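Local atomic coordinates of dihydroorotase (Campylobacter jejuni subsp. jejuni, PDB entry 3PNU), a protein that probably catalyses the reversible, zinc-dependent cyclisation of N-carbamoyl-L-aspartate to dihydroorotate, a step of de novo pyrimidine biosynthesis. Residues H36-D39 with L45-P48; Q41-I46 with K74-R79; L152-E157 with S167-I172. All coordinates share one frame; numbering follows the deposited sequence.

Interaction 1. Residues H36-D39 with L45-P48; sequences HLRD and LIAP. With ZN (zinc ion), chain D.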
ATOM      1  N   HIS A  36       6.659  21.875  -0.379  1.00 43.07           N
ATOM      2  CA  HIS A  36       6.048  22.123   0.947  1.00 44.67           C
ATOM      3  C   HIS A  36       7.139  22.516   1.938  1.00 45.72           C
ATOM      4  O   HIS A  36       8.071  21.749   2.170  1.00 45.67           O
ATOM      5  CB  HIS A  36       5.319  20.878   1.453  1.00 44.92           C
ATOM      6  CG  HIS A  36       4.124  20.525   0.640  1.00 41.65           C
ATOM      7  ND1 HIS A  36       2.890  21.115   0.834  1.00 43.21           N
ATOM      8  CD2 HIS A  36       3.973  19.658  -0.381  1.00 36.92           C
ATOM      9  CE1 HIS A  36       2.034  20.622  -0.041  1.00 39.72           C
ATOM     10  NE2 HIS A  36       2.667  19.736  -0.788  1.00 38.96           N
ATOM     11  N   LEU A  37       7.024  23.713   2.506  1.00 48.42           N
ATOM     12  CA  LEU A  37       8.011  24.234   3.470  1.00 49.75           C
ATOM     13  C   LEU A  37       7.464  24.324   4.898  1.00 51.69           C
ATOM     14  O   LEU A  37       8.165  24.754   5.820  1.00 50.33           O
ATOM     15  CB  LEU A  37       8.469  25.637   3.050  1.00 49.28           C
ATOM     16  CG  LEU A  37       9.338  25.782   1.809  1.00 48.22           C
ATOM     17  CD1 LEU A  37       9.629  27.275   1.545  1.00 42.65           C
ATOM     18  CD2 LEU A  37      10.615  24.985   1.970  1.00 45.37           C
ATOM     19  N   ARG A  38       6.204  23.945   5.074  1.00 53.56           N
ATOM     20  CA  ARG A  38       5.573  23.962   6.391  1.00 54.78           C
ATOM     21  C   ARG A  38       5.621  25.363   7.019  1.00 56.58           C
ATOM     22  O   ARG A  38       5.340  26.356   6.336  1.00 57.22           O
ATOM     23  CB  ARG A  38       6.224  22.918   7.303  1.00 54.36           C
ATOM     24  CG  ARG A  38       6.232  21.507   6.738  1.00 55.18           C
ATOM     25  CD  ARG A  38       4.825  21.039   6.310  1.00 56.65           C
ATOM     26  NE  ARG A  38       4.874  19.658   5.842  1.00 58.91           N
ATOM     27  CZ  ARG A  38       3.897  19.048   5.180  1.00 60.06           C
ATOM     28  NH1 ARG A  38       2.783  19.698   4.872  1.00 58.00           N
ATOM     29  NH2 ARG A  38       4.051  17.782   4.807  1.00 61.82           N
ATOM     30  N   ASP A  39       5.966  25.465   8.305  1.00 57.64           N
ATOM     31  CA  ASP A  39       5.995  26.777   8.938  1.00 58.12           C
ATOM     32  C   ASP A  39       6.746  26.765  10.258  1.00 58.91           C
ATOM     33  O   ASP A  39       7.263  25.738  10.686  1.00 58.49           O
ATOM     34  CB  ASP A  39       4.558  27.246   9.188  1.00 57.73           C
ATOM     35  CG  ASP A  39       4.440  28.750   9.225  1.00 57.76           C
ATOM     36  OD1 ASP A  39       5.491  29.410   9.127  1.00 58.03           O
ATOM     37  OD2 ASP A  39       3.301  29.271   9.320  1.00 57.54           O
ATOM     38  N   LEU A  45      14.150  24.815   9.481  1.00 60.11           N
ATOM     39  CA  LEU A  45      15.017  23.647   9.309  1.00 60.86           C
ATOM     40  C   LEU A  45      15.153  23.150   7.864  1.00 59.94           C
ATOM     41  O   LEU A  45      16.256  22.859   7.410  1.00 61.04           O
ATOM     42  CB  LEU A  45      14.509  22.498  10.186  1.00 61.20           C
ATOM     43  CG  LEU A  45      15.247  21.156  10.053  1.00 62.33           C
ATOM     44  CD1 LEU A  45      16.741  21.312  10.251  1.00 59.33           C
ATOM     45  CD2 LEU A  45      14.670  20.143  11.040  1.00 60.99           C
ATOM     46  N   ILE A  46      14.033  23.051   7.151  1.00 58.85           N
ATOM     47  CA  ILE A  46      14.042  22.521   5.776  1.00 57.64           C
ATOM     48  C   ILE A  46      14.238  23.561   4.643  1.00 55.71           C
ATOM     49  O   ILE A  46      14.846  23.243   3.618  1.00 54.42           O
ATOM     50  CB  ILE A  46      12.737  21.715   5.488  1.00 57.93           C
ATOM     51  CG1 ILE A  46      11.517  22.649   5.427  1.00 60.05           C
ATOM     52  CG2 ILE A  46      12.545  20.652   6.538  1.00 55.95           C
ATOM     53  CD1 ILE A  46      10.217  21.967   5.040  1.00 63.24           C
ATOM     54  N   ALA A  47      13.735  24.783   4.833  1.00 53.49           N
ATOM     55  CA  ALA A  47      13.812  25.816   3.793  1.00 54.18           C
ATOM     56  C   ALA A  47      15.204  25.955   3.191  1.00 54.64           C
ATOM     57  O   ALA A  47      15.346  26.019   1.976  1.00 54.14           O
ATOM     58  CB  ALA A  47      13.298  27.166   4.309  1.00 53.67           C
ATOM     59  N   PRO A  48      16.235  26.019   4.038  1.00 56.12           N
ATOM     60  CA  PRO A  48      17.603  26.099   3.532  1.00 56.04           C
ATOM     61  C   PRO A  48      18.007  24.940   2.652  1.00 55.11           C
ATOM     62  O   PRO A  48      18.802  25.104   1.749  1.00 55.67           O
ATOM     63  CB  PRO A  48      18.442  26.075   4.810  1.00 56.37           C
ATOM     64  CG  PRO A  48      17.595  26.814   5.799  1.00 56.80           C
ATOM     65  CD  PRO A  48      16.164  26.386   5.470  1.00 57.54           C
TER
HETATM   66 ZN    ZN D 337       1.929  18.696  -2.606  1.00 42.87          ZN
HETATM   67  O   HOH W   1       1.062  16.469  -2.912  1.00 45.05           O
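I46 turns its side chain toward the loop at H36-D39, and its end methyl CD1 does the touching. CD1 rests against the backbone, 3.5 Å from L37 CA and 3.6 Å from H36 O, and comes more loosely, at 4.4 Å, to R38 CG. With chi1 at 69°, CG1 sits in the cleft flanked by both main-chain bonds of I46, and the extended second torsion then carries CD1 out to the loop; a long aliphatic chain suits a reach that ends in van der Waals contact with main-chain atoms. One residue on, A47 offers a small surface instead. L37 CD2 settles 3.8 Å from A47 CA and 4.2 Å from A47 CB, so the leucine packs against the helix backbone itself, a closeness that the short alanine side chain permits. The helix then kinks at P48, whose nitrogen has no N-H to donate. The same loop carries a metal ligand: the imidazole of H36 ends on the side remote from the helix and binds zinc through NE2 at 2.2 Å, alongside H34 and D261, while ND1 makes a weak hydrogen bond to N62 OD1. H36, L37 and R38 are also predicted to bind substrate. The loop thus lies between strand 31-35, which it follows, and helix 40-51, with helix 70-84 alongside: Y76 and I80 touch L37, and A83 touches A47.

Interaction 2. Residues Q41-I46 with K74-R79; sequences QMLELI and KAYKMR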
ATOM      1  N   GLN A  41       9.006  26.589  13.231  1.00 59.57           N
ATOM      2  CA  GLN A  41      10.313  25.958  13.398  1.00 60.22           C
ATOM      3  C   GLN A  41      10.692  24.972  12.291  1.00 59.17           C
ATOM      4  O   GLN A  41      11.864  24.869  11.923  1.00 58.93           O
ATOM      5  CB  GLN A  41      10.422  25.323  14.796  1.00 61.10           C
ATOM      6  CG  GLN A  41      10.511  26.372  15.945  1.00 64.31           C
ATOM      7  CD  GLN A  41       9.229  27.171  16.194  1.00 65.93           C
ATOM      8  OE1 GLN A  41       8.133  26.614  16.240  1.00 70.53           O
ATOM      9  NE2 GLN A  41       9.374  28.482  16.395  1.00 67.38           N
ATOM     10  N   MET A  42       9.707  24.257  11.759  1.00 58.93           N
ATOM     11  CA  MET A  42       9.963  23.292  10.683  1.00 58.43           C
ATOM     12  C   MET A  42      10.521  24.013   9.437  1.00 57.08           C
ATOM     13  O   MET A  42      11.479  23.560   8.796  1.00 54.21           O
ATOM     14  CB  MET A  42       8.672  22.520  10.331  1.00 58.71           C
ATOM     15  CG  MET A  42       8.850  21.493   9.193  1.00 56.19           C
ATOM     16  SD  MET A  42      10.008  20.158   9.541  1.00 54.79           S
ATOM     17  CE  MET A  42       9.052  19.245  10.772  1.00 48.44           C
ATOM     18  N   LEU A  43       9.902  25.137   9.109  1.00 57.27           N
ATOM     19  CA  LEU A  43      10.342  25.942   7.990  1.00 58.56           C
ATOM     20  C   LEU A  43      11.822  26.301   8.120  1.00 59.31           C
ATOM     21  O   LEU A  43      12.583  26.106   7.177  1.00 59.88           O
ATOM     22  CB  LEU A  43       9.490  27.198   7.894  1.00 58.13           C
ATOM     23  CG  LEU A  43       9.883  28.199   6.818  1.00 59.54           C
ATOM     24  CD1 LEU A  43      10.024  27.537   5.449  1.00 56.71           C
ATOM     25  CD2 LEU A  43       8.850  29.310   6.793  1.00 60.35           C
ATOM     26  N   GLU A  44      12.223  26.793   9.295  1.00 59.75           N
ATOM     27  CA  GLU A  44      13.625  27.188   9.551  1.00 61.10           C
ATOM     28  C   GLU A  44      14.618  26.046   9.327  1.00 60.23           C
ATOM     29  O   GLU A  44      15.790  26.279   9.013  1.00 58.83           O
ATOM     30  CB  GLU A  44      13.788  27.736  10.984  1.00 61.89           C
ATOM     31  CG  GLU A  44      12.977  29.010  11.272  1.00 65.20           C
ATOM     32  CD  GLU A  44      12.887  29.353  12.764  1.00 71.50           C
ATOM     33  OE1 GLU A  44      13.636  28.753  13.578  1.00 73.14           O
ATOM     34  OE2 GLU A  44      12.050  30.227  13.115  1.00 72.95           O
ATOM     35  N   LEU A  45      14.150  24.815   9.481  1.00 60.11           N
ATOM     36  CA  LEU A  45      15.017  23.647   9.309  1.00 60.86           C
ATOM     37  C   LEU A  45      15.153  23.150   7.864  1.00 59.94           C
ATOM     38  O   LEU A  45      16.256  22.859   7.410  1.00 61.04           O
ATOM     39  CB  LEU A  45      14.509  22.498  10.186  1.00 61.20           C
ATOM     40  CG  LEU A  45      15.247  21.156  10.053  1.00 62.33           C
ATOM     41  CD1 LEU A  45      16.741  21.312  10.251  1.00 59.33           C
ATOM     42  CD2 LEU A  45      14.670  20.143  11.040  1.00 60.99           C
ATOM     43  N   ILE A  46      14.033  23.051   7.151  1.00 58.85           N
ATOM     44  CA  ILE A  46      14.042  22.521   5.776  1.00 57.64           C
ATOM     45  C   ILE A  46      14.238  23.561   4.643  1.00 55.71           C
ATOM     46  O   ILE A  46      14.846  23.243   3.618  1.00 54.42           O
ATOM     47  CB  ILE A  46      12.737  21.715   5.488  1.00 57.93           C
ATOM     48  CG1 ILE A  46      11.517  22.649   5.427  1.00 60.05           C
ATOM     49  CG2 ILE A  46      12.545  20.652   6.538  1.00 55.95           C
ATOM     50  CD1 ILE A  46      10.217  21.967   5.040  1.00 63.24           C
ATOM     51  N   LYS A  74       1.635  37.269   2.739  1.00 57.14           N
ATOM     52  CA  LYS A  74       2.799  38.159   2.921  1.00 58.90           C
ATOM     53  C   LYS A  74       3.557  37.735   4.168  1.00 57.70           C
ATOM     54  O   LYS A  74       4.778  37.582   4.150  1.00 58.31           O
ATOM     55  CB  LYS A  74       2.378  39.631   3.086  1.00 60.32           C
ATOM     56  CG  LYS A  74       3.576  40.617   3.281  1.00 65.08           C
ATOM     57  CD  LYS A  74       3.153  42.009   3.847  1.00 69.92           C
ATOM     58  CE  LYS A  74       2.191  42.800   2.934  1.00 73.32           C
ATOM     59  NZ  LYS A  74       2.800  43.185   1.620  1.00 75.49           N
ATOM     60  N   ALA A  75       2.809  37.546   5.251  1.00 56.53           N
ATOM     61  CA  ALA A  75       3.377  37.137   6.525  1.00 56.21           C
ATOM     62  C   ALA A  75       4.222  35.871   6.375  1.00 55.74           C
ATOM     63  O   ALA A  75       5.359  35.824   6.835  1.00 56.41           O
ATOM     64  CB  ALA A  75       2.254  36.924   7.549  1.00 55.48           C
ATOM     65  N   TYR A  76       3.664  34.851   5.715  1.00 55.35           N
ATOM     66  CA  TYR A  76       4.366  33.566   5.499  1.00 53.49           C
ATOM     67  C   TYR A  76       5.593  33.757   4.612  1.00 52.81           C
ATOM     68  O   TYR A  76       6.661  33.187   4.870  1.00 49.94           O
ATOM     69  CB  TYR A  76       3.387  32.545   4.901  1.00 53.21           C
ATOM     70  CG  TYR A  76       3.952  31.175   4.600  1.00 51.48           C
ATOM     71  CD1 TYR A  76       4.774  30.521   5.512  1.00 49.12           C
ATOM     72  CD2 TYR A  76       3.593  30.493   3.437  1.00 50.39           C
ATOM     73  CE1 TYR A  76       5.281  29.263   5.253  1.00 48.63           C
ATOM     74  CE2 TYR A  76       4.079  29.212   3.172  1.00 47.45           C
ATOM     75  CZ  TYR A  76       4.921  28.605   4.078  1.00 49.41           C
ATOM     76  OH  TYR A  76       5.412  27.351   3.826  1.00 44.31           O
ATOM     77  N   LYS A  77       5.434  34.567   3.568  1.00 54.03           N
ATOM     78  CA  LYS A  77       6.547  34.878   2.662  1.00 55.69           C
ATOM     79  C   LYS A  77       7.700  35.453   3.476  1.00 57.28           C
ATOM     80  O   LYS A  77       8.843  34.988   3.376  1.00 55.89           O
ATOM     81  CB  LYS A  77       6.120  35.879   1.590  1.00 54.98           C
ATOM     82  CG  LYS A  77       7.224  36.222   0.589  1.00 54.79           C
ATOM     83  CD  LYS A  77       6.703  37.104  -0.552  1.00 52.25           C
ATOM     84  CE  LYS A  77       7.761  37.307  -1.623  1.00 52.68           C
ATOM     85  NZ  LYS A  77       7.292  38.177  -2.737  1.00 52.38           N
ATOM     86  N   MET A  78       7.394  36.461   4.297  1.00 59.32           N
ATOM     87  CA  MET A  78       8.424  37.066   5.128  1.00 61.51           C
ATOM     88  C   MET A  78       9.132  35.973   5.904  1.00 59.78           C
ATOM     89  O   MET A  78      10.366  35.911   5.909  1.00 60.15           O
ATOM     90  CB  MET A  78       7.851  38.123   6.094  1.00 63.80           C
ATOM     91  CG  MET A  78       7.267  39.387   5.418  1.00 70.23           C
ATOM     92  SD  MET A  78       8.413  40.306   4.325  1.00 83.67           S
ATOM     93  CE  MET A  78       7.350  41.669   3.774  1.00 80.85           C
ATOM     94  N   ARG A  79       8.355  35.094   6.540  1.00 58.58           N
ATOM     95  CA  ARG A  79       8.941  34.005   7.329  1.00 57.52           C
ATOM     96  C   ARG A  79       9.858  33.145   6.465  1.00 56.10           C
ATOM     97  O   ARG A  79      10.941  32.766   6.896  1.00 55.13           O
ATOM     98  CB  ARG A  79       7.863  33.144   8.021  1.00 57.85           C
ATOM     99  CG  ARG A  79       6.989  33.899   9.019  1.00 57.20           C
ATOM    100  CD  ARG A  79       6.193  32.955   9.948  1.00 56.90           C
ATOM    101  NE  ARG A  79       5.122  32.218   9.281  1.00 54.50           N
ATOM    102  CZ  ARG A  79       3.891  32.691   9.102  1.00 55.86           C
ATOM    103  NH1 ARG A  79       3.571  33.908   9.515  1.00 57.39           N
ATOM    104  NH2 ARG A  79       2.972  31.959   8.489  1.00 56.86           N
TER
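R79 NH2 forms a salt bridge with OD2 of D39, a carboxylate just ahead of helix 40-51, while R79 NE lies close to OD1 of the same group, so that the guanidinium and the carboxylate meet through two atoms each. A bend at the third torsion (chi3 -70°) folds the arginine back along its own helix, where one face of the guanidinium lies 3.6 Å above Y76 CA. The polar head thereby leaves the root of the side chain to the apolar part of the contact. There L43 is the side chain that bridges the two helices: its CD2 methyl comes within 4.1 Å of R79 CB and 4.0 Å of the carbonyl carbon R79 C. The same L43 CD2 meets Y76 CE1 at 3.9 Å, approaching the ring obliquely. L43 CG stands anti to the backbone N (chi1 176°), which directs the branched end at helix 70-84, and I80 and A83 of that helix touch it as well. Leucine suits the place because one compact, forked side chain can touch a ring and a helix backbone at once. Y76 combines a broad apolar ring with a hydroxyl, and its OH makes a weak hydrogen bond with R38 O. The chemistry is therefore divided: dispersion forces hold L43 against helix 70-84, while the polar ends of Y76 and R79 reach past it, so that the apolar contact is flanked by a weak hydrogen bond to R38 and a two-point grip on D39, both just before helix 40-51.

Interaction 3. Residues L152-E157 with S167-I172; sequences LLVHGE and SNFAKI. With ZN (zinc ion), chain C.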
ATOM      1  N   LEU A 152      -4.173  27.603 -12.412  1.00 38.30           N
ATOM      2  CA  LEU A 152      -4.813  26.723 -11.428  1.00 36.99           C
ATOM      3  C   LEU A 152      -3.944  25.464 -11.314  1.00 36.54           C
ATOM      4  O   LEU A 152      -3.756  24.735 -12.310  1.00 36.78           O
ATOM      5  CB  LEU A 152      -6.239  26.347 -11.853  1.00 37.72           C
ATOM      6  CG  LEU A 152      -7.077  25.482 -10.879  1.00 39.22           C
ATOM      7  CD1 LEU A 152      -7.499  26.251  -9.622  1.00 36.82           C
ATOM      8  CD2 LEU A 152      -8.296  24.915 -11.548  1.00 33.17           C
ATOM      9  N   LEU A 153      -3.381  25.261 -10.120  1.00 33.42           N
ATOM     10  CA  LEU A 153      -2.555  24.125  -9.797  1.00 32.92           C
ATOM     11  C   LEU A 153      -3.514  23.185  -9.065  1.00 32.78           C
ATOM     12  O   LEU A 153      -4.229  23.616  -8.159  1.00 31.13           O
ATOM     13  CB  LEU A 153      -1.397  24.548  -8.868  1.00 32.72           C
ATOM     14  CG  LEU A 153      -0.714  25.889  -9.198  1.00 36.81           C
ATOM     15  CD1 LEU A 153       0.423  26.159  -8.203  1.00 32.92           C
ATOM     16  CD2 LEU A 153      -0.214  25.972 -10.663  1.00 37.84           C
ATOM     17  N   VAL A 154      -3.538  21.911  -9.430  1.00 32.24           N
ATOM     18  CA  VAL A 154      -4.508  20.999  -8.843  1.00 32.34           C
ATOM     19  C   VAL A 154      -3.922  19.706  -8.347  1.00 33.71           C
ATOM     20  O   VAL A 154      -3.069  19.130  -8.989  1.00 33.64           O
ATOM     21  CB  VAL A 154      -5.542  20.643  -9.957  1.00 35.00           C
ATOM     22  CG1 VAL A 154      -6.603  19.646  -9.483  1.00 29.82           C
ATOM     23  CG2 VAL A 154      -6.183  21.931 -10.493  1.00 31.23           C
ATOM     24  N   HIS A 155      -4.363  19.257  -7.176  1.00 35.92           N
ATOM     25  CA  HIS A 155      -3.984  17.941  -6.662  1.00 34.96           C
ATOM     26  C   HIS A 155      -5.102  17.059  -7.232  1.00 34.48           C
ATOM     27  O   HIS A 155      -6.210  17.025  -6.700  1.00 34.19           O
ATOM     28  CB  HIS A 155      -3.974  17.926  -5.135  1.00 36.45           C
ATOM     29  CG  HIS A 155      -3.639  16.585  -4.554  1.00 39.44           C
ATOM     30  ND1 HIS A 155      -2.481  16.342  -3.849  1.00 41.33           N
ATOM     31  CD2 HIS A 155      -4.288  15.399  -4.627  1.00 41.37           C
ATOM     32  CE1 HIS A 155      -2.445  15.074  -3.481  1.00 38.32           C
ATOM     33  NE2 HIS A 155      -3.527  14.478  -3.945  1.00 41.38           N
ATOM     34  N   GLY A 156      -4.825  16.376  -8.336  1.00 34.39           N
ATOM     35  CA  GLY A 156      -5.843  15.586  -9.057  1.00 33.65           C
ATOM     36  C   GLY A 156      -6.162  14.168  -8.591  1.00 33.67           C
ATOM     37  O   GLY A 156      -5.695  13.197  -9.162  1.00 32.84           O
ATOM     38  N   GLU A 157      -6.996  14.058  -7.567  1.00 34.20           N
ATOM     39  CA  GLU A 157      -7.417  12.763  -7.042  1.00 34.77           C
ATOM     40  C   GLU A 157      -8.821  12.839  -6.521  1.00 35.31           C
ATOM     41  O   GLU A 157      -9.183  13.820  -5.865  1.00 32.90           O
ATOM     42  CB  GLU A 157      -6.547  12.301  -5.875  1.00 33.50           C
ATOM     43  CG  GLU A 157      -5.209  11.772  -6.250  1.00 34.74           C
ATOM     44  CD  GLU A 157      -4.500  11.102  -5.078  1.00 34.04           C
ATOM     45  OE1 GLU A 157      -4.306  11.735  -4.012  1.00 33.45           O
ATOM     46  OE2 GLU A 157      -4.125   9.939  -5.242  1.00 32.38           O
ATOM     47  N   SER A 167      -6.553   8.434 -12.094  1.00 30.08           N
ATOM     48  CA  SER A 167      -7.161   8.177 -13.389  1.00 32.43           C
ATOM     49  C   SER A 167      -8.620   8.583 -13.411  1.00 32.70           C
ATOM     50  O   SER A 167      -9.092   9.072 -14.417  1.00 33.12           O
ATOM     51  CB  SER A 167      -7.020   6.727 -13.792  1.00 32.81           C
ATOM     52  OG  SER A 167      -5.656   6.454 -14.060  1.00 38.53           O
ATOM     53  N   ASN A 168      -9.335   8.403 -12.305  1.00 32.56           N
ATOM     54  CA  ASN A 168     -10.739   8.794 -12.282  1.00 32.82           C
ATOM     55  C   ASN A 168     -10.895  10.304 -12.262  1.00 32.53           C
ATOM     56  O   ASN A 168     -11.971  10.825 -12.577  1.00 33.07           O
ATOM     57  CB  ASN A 168     -11.501   8.144 -11.099  1.00 32.82           C
ATOM     58  CG  ASN A 168     -11.510   6.630 -11.176  1.00 29.79           C
ATOM     59  OD1 ASN A 168     -11.057   6.052 -12.152  1.00 30.70           O
ATOM     60  ND2 ASN A 168     -12.011   5.990 -10.142  1.00 29.98           N
ATOM     61  N   PHE A 169      -9.834  11.014 -11.892  1.00 32.41           N
ATOM     62  CA  PHE A 169      -9.888  12.476 -11.847  1.00 31.56           C
ATOM     63  C   PHE A 169      -9.714  13.075 -13.265  1.00 32.62           C
ATOM     64  O   PHE A 169      -9.950  14.246 -13.490  1.00 29.88           O
ATOM     65  CB  PHE A 169      -8.821  13.018 -10.912  1.00 31.45           C
ATOM     66  CG  PHE A 169      -9.079  14.426 -10.478  1.00 32.79           C
ATOM     67  CD1 PHE A 169      -9.819  14.675  -9.335  1.00 30.67           C
ATOM     68  CD2 PHE A 169      -8.624  15.490 -11.221  1.00 33.65           C
ATOM     69  CE1 PHE A 169     -10.080  15.967  -8.940  1.00 36.34           C
ATOM     70  CE2 PHE A 169      -8.885  16.786 -10.836  1.00 35.39           C
ATOM     71  CZ  PHE A 169      -9.611  17.032  -9.699  1.00 36.19           C
ATOM     72  N   ALA A 170      -9.308  12.244 -14.217  1.00 33.44           N
ATOM     73  CA  ALA A 170      -9.087  12.687 -15.584  1.00 34.88           C
ATOM     74  C   ALA A 170     -10.298  13.400 -16.198  1.00 36.62           C
ATOM     75  O   ALA A 170     -10.148  14.427 -16.865  1.00 39.32           O
ATOM     76  CB  ALA A 170      -8.681  11.491 -16.454  1.00 33.60           C
ATOM     77  N   LYS A 171     -11.491  12.868 -15.970  1.00 36.51           N
ATOM     78  CA  LYS A 171     -12.712  13.452 -16.554  1.00 36.11           C
ATOM     79  C   LYS A 171     -12.919  14.842 -16.009  1.00 35.43           C
ATOM     80  O   LYS A 171     -13.442  15.683 -16.711  1.00 37.50           O
ATOM     81  CB  LYS A 171     -13.962  12.578 -16.284  1.00 34.93           C
ATOM     82  CG  LYS A 171     -14.383  12.536 -14.803  1.00 37.34           C
ATOM     83  CD  LYS A 171     -15.141  11.231 -14.459  1.00 43.49           C
ATOM     84  CE  LYS A 171     -15.139  10.984 -12.964  1.00 46.08           C
ATOM     85  NZ  LYS A 171     -15.151   9.549 -12.662  1.00 49.30           N
ATOM     86  N   ILE A 172     -12.513  15.083 -14.763  1.00 33.01           N
ATOM     87  CA  ILE A 172     -12.630  16.416 -14.187  1.00 33.10           C
ATOM     88  C   ILE A 172     -11.666  17.409 -14.874  1.00 34.49           C
ATOM     89  O   ILE A 172     -12.086  18.463 -15.342  1.00 35.46           O
ATOM     90  CB  ILE A 172     -12.405  16.393 -12.685  1.00 32.84           C
ATOM     91  CG1 ILE A 172     -13.517  15.567 -12.031  1.00 31.67           C
ATOM     92  CG2 ILE A 172     -12.390  17.816 -12.125  1.00 30.24           C
ATOM     93  CD1 ILE A 172     -13.322  15.331 -10.584  1.00 37.32           C
TER
HETATM   94 ZN    ZN C 336      -0.575  17.152  -3.883  1.00 42.27          ZN
HETATM   95  O   HOH W   1       1.062  16.469  -2.912  1.00 45.05           O
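Strand 152-154 runs out into an inverse gamma turn centred on G156, and the chain beyond it passes close to the start of helix 170-179, with E157 CA and F169 CA 5.4 Å apart. F169 carries the whole contact. Its CG stands anti to the backbone N (chi1 -162°), laying the ring against the turn with one face toward the peptide between G156 and E157. G156 CA makes a CH-pi contact at 3.7 Å from the F169 ring centroid, only 16° off the ring normal, and E157 N sits over the same face, 3.4 Å from F169 CD1. Glycine suits this spot because the flat ring can close directly on a main chain that bears no side chain. At the far end of the ring V154 CG1 meets F169 CE2 obliquely at 3.9 Å, one methyl of the branched valine lying beside the ring. The opposite face is covered by I172 CD1, three residues on, so the phenyl is held between backbone and aliphatic chain. H155 and E157 send their side chains away from F169, H155 to the metal and E157 to H155. H155 binds zinc through ND1 at 2.1 Å, and its NE2 gives a nearly straight hydrogen bond of 2.9 Å (N-H...O angle 166°) to E157 OE1. The oxygen lies in the imidazole plane and is met on its anti side, tilted out of the carboxylate plane, so zinc on one nitrogen and second-shell E157 on the other together restrain the ring's rotation. H189 and the carboxylated K116 share the zinc. A histidine ligand at the C-terminal end of a barrel strand, followed by a loop and its packing helix, is characteristic of the TIM-barrel metal-dependent hydrolases.

Overall arrangement
From the N terminus, strand 31-35 leads into the H36-D39 loop, and interaction 1 folds helix 40-51 back on it, closing a short loop of five residues. Interaction 2 interleaves with it: 41-46 begins before 45-48 ends, the two sharing L45 and I46, and the contact closes only at 74-79, beyond strand 56-59, on helix 70-84. D39 and R38 link the two through R79 and Y76. Interaction 3 is separate, later in series, and joins strand 152-154 to helix 170-179 on the opposite side of the chain's centre from interaction 1. Their centres are about 26 Å apart, yet both supply a zinc-binding histidine, and one water bridges the two metals.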